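Local coordinates for Er-derived vesicles protein ERV41 (PDB 3ZLC) that takes part in traffic between the endoplasmic reticulum and the Golgi as a constituent of COPII-coated vesicles and is represented here by its lumenal domain, at residues C32-I37 with R145-E150. Sequence-based numbering, arbitrary orientation.
Sequences CDWLQI and RKAPLE
The indole of Trp34 has Pro148 over one face. CD of the proline lies over that face near the outer CZ3-CH2 bond, not over the ring centre, 3.4 Å from CH2 of Trp34. The two side chains cross at about a right angle. The methyl of Ala147 comes obliquely to the CE3 corner of the six-membered ring, from the same side of the ring plane as the proline, its CB 3.5 Å from CE3 of Trp34. The contact is apolar, and the proline CD makes a CH-pi approach displaced toward the rim; the area buried is small, about 125 Å². CG of Trp34 is anti to its own carbonyl carbon (chi1 -65°), which carries the indole out to the 145-150 loop. Trp34 ends a short 3-10 turn, closed by a hydrogen bond from Leu35 N to Cys32 O, just before strand 35-41. That strand pairs antiparallel with strand 130-136, and the loop holding Ala147 and Pro148 runs on from there to strand 156-163 of the other sheet. The contact thus packs the connection between the two beta sheets of the lumenal domain against the 3-10 turn. Cys32, at the head of the turn, is disulfide-bonded to Cys117. An alanine in place of Trp34 would remove the indole and would probably leave Ala147 and Pro148 without their apolar partner on this side. Glu151 also touches the Trp34 side chain, and Leu152 the Ala147 methyl.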
loop_
_atom_site.group_PDB
_atom_site.type_symbol
_atom_site.label_atom_id
_atom_site.label_comp_id
_atom_site.label_asym_id
_atom_site.label_seq_id
_atom_site.Cartn_x
_atom_site.Cartn_y
_atom_site.Cartn_z
ATOM N N CYS A 32 5.615 -7.292 -13.099
ATOM C CA CYS A 32 4.328 -7.747 -12.547
ATOM C C CYS A 32 4.216 -9.272 -12.409
ATOM O O CYS A 32 3.681 -9.777 -11.419
ATOM C CB CYS A 32 3.173 -7.247 -13.421
ATOM S SG CYS A 32 3.010 -5.453 -13.502
ATOM N N ASP A 33 4.706 -9.997 -13.406
ATOM C CA ASP A 33 4.475 -11.442 -13.485
ATOM C C ASP A 33 5.245 -12.244 -12.413
ATOM O O ASP A 33 4.987 -13.433 -12.213
ATOM C CB ASP A 33 4.775 -11.957 -14.907
ATOM C CG ASP A 33 3.630 -11.673 -15.908
ATOM O OD1 ASP A 33 2.642 -11.014 -15.546
ATOM O OD2 ASP A 33 3.718 -12.106 -17.071
ATOM N N TRP A 34 6.177 -11.596 -11.720
ATOM C CA TRP A 34 6.856 -12.243 -10.594
ATOM C C TRP A 34 6.028 -12.115 -9.317
ATOM O O TRP A 34 6.313 -12.769 -8.310
ATOM C CB TRP A 34 8.224 -11.597 -10.326
ATOM C CG TRP A 34 9.246 -11.760 -11.421
ATOM C CD1 TRP A 34 9.802 -10.761 -12.169
ATOM C CD2 TRP A 34 9.849 -12.980 -11.874
ATOM N NE1 TRP A 34 10.701 -11.285 -13.060
ATOM C CE2 TRP A 34 10.743 -12.646 -12.907
ATOM C CE3 TRP A 34 9.708 -14.326 -11.519
ATOM C CZ2 TRP A 34 11.501 -13.599 -13.578
ATOM C CZ3 TRP A 34 10.462 -15.274 -12.185
ATOM C CH2 TRP A 34 11.346 -14.908 -13.207
ATOM N N LEU A 35 5.021 -11.241 -9.347
ATOM C CA LEU A 35 4.327 -10.832 -8.125
ATOM C C LEU A 35 3.044 -11.607 -7.872
ATOM O O LEU A 35 2.350 -12.007 -8.820
ATOM C CB LEU A 35 4.002 -9.330 -8.171
ATOM C CG LEU A 35 5.218 -8.402 -8.223
ATOM C CD1 LEU A 35 4.801 -6.936 -8.264
ATOM C CD2 LEU A 35 6.156 -8.674 -7.053
ATOM N N GLN A 36 2.731 -11.816 -6.594
ATOM C CA GLN A 36 1.404 -12.280 -6.206
ATOM C C GLN A 36 0.874 -11.391 -5.081
ATOM O O GLN A 36 1.640 -10.892 -4.239
ATOM C CB GLN A 36 1.423 -13.757 -5.790
ATOM C CG GLN A 36 2.107 -14.035 -4.453
ATOM C CD GLN A 36 1.872 -15.459 -3.967
ATOM O OE1 GLN A 36 0.739 -15.949 -3.970
ATOM N NE2 GLN A 36 2.944 -16.129 -3.551
ATOM N N ILE A 37 -0.434 -11.172 -5.074
ATOM C CA ILE A 37 -1.043 -10.302 -4.067
ATOM C C ILE A 37 -2.123 -11.112 -3.357
ATOM O O ILE A 37 -3.023 -11.657 -4.016
ATOM C CB ILE A 37 -1.605 -9.041 -4.724
ATOM C CG1 ILE A 37 -0.469 -8.273 -5.415
ATOM C CG2 ILE A 37 -2.327 -8.138 -3.704
ATOM C CD1 ILE A 37 -0.933 -7.089 -6.159
ATOM N N ARG A 145 12.128 -22.876 -7.799
ATOM C CA ARG A 145 10.669 -22.866 -7.723
ATOM C C ARG A 145 10.130 -21.494 -7.324
ATOM O O ARG A 145 8.944 -21.340 -7.007
ATOM C CB ARG A 145 10.170 -23.946 -6.752
ATOM C CG ARG A 145 10.310 -25.364 -7.295
ATOM C CD ARG A 145 9.941 -25.407 -8.772
ATOM N NE ARG A 145 8.561 -25.824 -9.028
ATOM C CZ ARG A 145 7.495 -25.025 -8.973
ATOM N NH1 ARG A 145 7.622 -23.744 -8.651
ATOM N NH2 ARG A 145 6.290 -25.514 -9.232
ATOM N N LYS A 146 11.009 -20.496 -7.364
ATOM C CA LYS A 146 10.683 -19.149 -6.912
ATOM C C LYS A 146 11.432 -18.100 -7.752
ATOM O O LYS A 146 12.442 -18.419 -8.383
ATOM C CB LYS A 146 11.020 -19.009 -5.421
ATOM C CG LYS A 146 12.479 -18.705 -5.111
ATOM C CD LYS A 146 12.597 -17.972 -3.777
ATOM C CE LYS A 146 13.974 -17.340 -3.582
ATOM N NZ LYS A 146 15.083 -18.329 -3.407
ATOM N N ALA A 147 10.937 -16.859 -7.766
ATOM C CA ALA A 147 11.583 -15.781 -8.530
ATOM C C ALA A 147 13.069 -15.660 -8.207
ATOM O O ALA A 147 13.444 -15.656 -7.026
ATOM C CB ALA A 147 10.896 -14.457 -8.268
ATOM N N PRO A 148 13.918 -15.555 -9.255
ATOM C CA PRO A 148 15.356 -15.380 -9.026
ATOM C C PRO A 148 15.531 -14.102 -8.221
ATOM O O PRO A 148 14.952 -13.079 -8.603
ATOM C CB PRO A 148 15.928 -15.191 -10.441
ATOM C CG PRO A 148 14.864 -15.669 -11.378
ATOM C CD PRO A 148 13.563 -15.409 -10.678
ATOM N N LEU A 149 16.270 -14.170 -7.117
ATOM C CA LEU A 149 16.404 -13.026 -6.219
ATOM C C LEU A 149 16.808 -11.767 -6.986
ATOM O O LEU A 149 16.308 -10.679 -6.708
ATOM C CB LEU A 149 17.403 -13.341 -5.100
ATOM C CG LEU A 149 16.971 -14.481 -4.175
ATOM C CD1 LEU A 149 17.986 -14.748 -3.069
ATOM C CD2 LEU A 149 15.603 -14.176 -3.589
ATOM N N GLU A 150 17.692 -11.949 -7.970
ATOM C CA GLU A 150 18.168 -10.881 -8.851
ATOM C C GLU A 150 17.020 -10.012 -9.366
ATOM O O GLU A 150 17.127 -8.783 -9.431
ATOM C CB GLU A 150 18.923 -11.520 -10.019
ATOM C CG GLU A 150 19.492 -10.556 -11.049
ATOM C CD GLU A 150 20.250 -11.279 -12.164
ATOM O OE1 GLU A 150 20.465 -12.508 -12.045
ATOM O OE2 GLU A 150 20.631 -10.619 -13.159
#